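Local coordinates for DNA-binding protein HU (Anabaena sp., PDB 1P71), which binds and bends DNA as a homodimeric histone-like protein, wrapping it to guard against denaturation, and is essential for heterocyst differentiation, at residues G82-F85 and R86-A90. Residues are numbered along the deposited sequence; the frame is centred on the assembly and turned at random.
Sequences GKLF and REKVA
The guanidinium of Arg86 has one face over the backbone where Gly82 joins Lys83: Lys83 CA stands 3.4 Å above the plane and Gly82 C also lies over this face, both offset toward the rim. A bend at chi3 (-27°) folds the chain back toward the start of the helix, where NH1 hydrogen-bonds to the carbonyl of Ala81. The Phe85 ring meets Val89 obliquely, CE1 lying 3.7 Å from Val89 CG2, and also packs on Phe47 and on Pro77 of the second subunit. Glu87 CG, set beside its own backbone N (chi1 -66°), lies against Lys83 O and carries the carboxylate across the Lys83 chain, Glu87 OE1 coming 3.3 Å from Lys83 CE. With Lys83 NZ 4.2 Å from Glu87 OE1, the pair is beyond a salt bridge, and any attraction is probably a weaker, longer-range one. With the carboxylate gone, as with an alanine at this position, the Lys83 ammonium would probably lose its nearby opposite charge, and its aliphatic chain would be freer to turn. Backbone N-H groups bond to the carbonyl four residues earlier: Arg86 N donates almost straight to Gly82 O (3.0 Å, 176°), and Val89 N reaches Phe85 O at 3.1 Å. Gly82 is thus the N-cap of a short amphipathic helix, residues 83-89, with Phe85 and Val89 buried against the partner subunit and Lys83 and Arg86 exposed: the C-terminal helix of the HU fold, following the long strand 68-81.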
loop_
_atom_site.group_PDB
_atom_site.type_symbol
_atom_site.label_atom_id
_atom_site.label_comp_id
_atom_site.label_asym_id
_atom_site.label_seq_id
_atom_site.Cartn_x
_atom_site.Cartn_y
_atom_site.Cartn_z
ATOM N N GLY C 82 3.178 7.442 3.230
ATOM C CA GLY C 82 4.000 8.241 4.118
ATOM C C GLY C 82 4.526 9.455 3.391
ATOM O O GLY C 82 4.390 9.551 2.169
ATOM N N LYS C 83 5.139 10.363 4.148
ATOM C CA LYS C 83 5.554 11.676 3.649
ATOM C C LYS C 83 6.553 11.621 2.504
ATOM O O LYS C 83 6.472 12.434 1.584
ATOM C CB LYS C 83 6.099 12.559 4.775
ATOM C CG LYS C 83 6.502 13.958 4.332
ATOM C CD LYS C 83 6.310 14.964 5.456
ATOM C CE LYS C 83 6.868 16.327 5.086
ATOM N NZ LYS C 83 6.461 17.374 6.073
ATOM N N LEU C 84 7.478 10.666 2.561
ATOM C CA LEU C 84 8.482 10.486 1.507
ATOM C C LEU C 84 7.839 9.988 0.222
ATOM O O LEU C 84 8.162 10.476 -0.861
ATOM C CB LEU C 84 9.634 9.548 1.942
ATOM C CG LEU C 84 10.720 9.289 0.867
ATOM C CD1 LEU C 84 11.844 10.386 0.797
ATOM C CD2 LEU C 84 11.344 7.883 0.936
ATOM N N PHE C 85 6.927 9.031 0.342
ATOM C CA PHE C 85 6.187 8.530 -0.816
ATOM C C PHE C 85 5.379 9.672 -1.485
ATOM O O PHE C 85 5.495 9.905 -2.684
ATOM C CB PHE C 85 5.296 7.366 -0.381
ATOM C CG PHE C 85 4.863 6.459 -1.500
ATOM C CD1 PHE C 85 5.035 6.829 -2.852
ATOM C CD2 PHE C 85 4.277 5.239 -1.215
ATOM C CE1 PHE C 85 4.630 5.982 -3.869
ATOM C CE2 PHE C 85 3.872 4.380 -2.241
ATOM C CZ PHE C 85 4.044 4.757 -3.570
ATOM N N ARG C 86 4.583 10.395 -0.703
ATOM C CA ARG C 86 3.833 11.559 -1.221
ATOM C C ARG C 86 4.660 12.634 -1.932
ATOM O O ARG C 86 4.221 13.203 -2.933
ATOM C CB ARG C 86 2.990 12.196 -0.121
ATOM C CG ARG C 86 1.868 11.266 0.357
ATOM C CD ARG C 86 1.028 11.786 1.516
ATOM N NE ARG C 86 1.750 12.720 2.386
ATOM C CZ ARG C 86 2.004 12.507 3.679
ATOM N NH1 ARG C 86 1.597 11.389 4.266
ATOM N NH2 ARG C 86 2.662 13.424 4.386
ATOM N N GLU C 87 5.843 12.916 -1.400
ATOM C CA GLU C 87 6.706 13.975 -1.906
ATOM C C GLU C 87 7.576 13.560 -3.097
ATOM O O GLU C 87 7.995 14.404 -3.883
ATOM C CB GLU C 87 7.521 14.591 -0.769
ATOM C CG GLU C 87 6.640 15.339 0.243
ATOM C CD GLU C 87 7.410 16.127 1.292
ATOM O OE1 GLU C 87 6.815 17.037 1.911
ATOM O OE2 GLU C 87 8.605 15.848 1.504
ATOM N N LYS C 88 7.822 12.268 -3.256
ATOM C CA LYS C 88 8.491 11.788 -4.457
ATOM C C LYS C 88 7.491 11.803 -5.619
ATOM O O LYS C 88 7.840 12.139 -6.750
ATOM C CB LYS C 88 9.081 10.388 -4.253
ATOM C CG LYS C 88 10.272 10.289 -3.283
ATOM C CD LYS C 88 11.341 11.389 -3.452
ATOM C CE LYS C 88 12.417 11.013 -4.471
ATOM N NZ LYS C 88 13.819 10.952 -3.875
ATOM N N VAL C 89 6.251 11.433 -5.323
ATOM C CA VAL C 89 5.165 11.483 -6.297
ATOM C C VAL C 89 4.774 12.940 -6.603
ATOM O O VAL C 89 4.476 13.287 -7.745
ATOM C CB VAL C 89 3.939 10.651 -5.803
ATOM C CG1 VAL C 89 2.743 10.849 -6.702
ATOM C CG2 VAL C 89 4.291 9.197 -5.757
ATOM N N ALA C 90 4.808 13.799 -5.587
ATOM C CA ALA C 90 4.556 15.225 -5.783
ATOM C C ALA C 90 5.577 16.134 -5.066
ATOM O O ALA C 90 5.311 16.634 -3.963
ATOM C CB ALA C 90 3.113 15.576 -5.382
#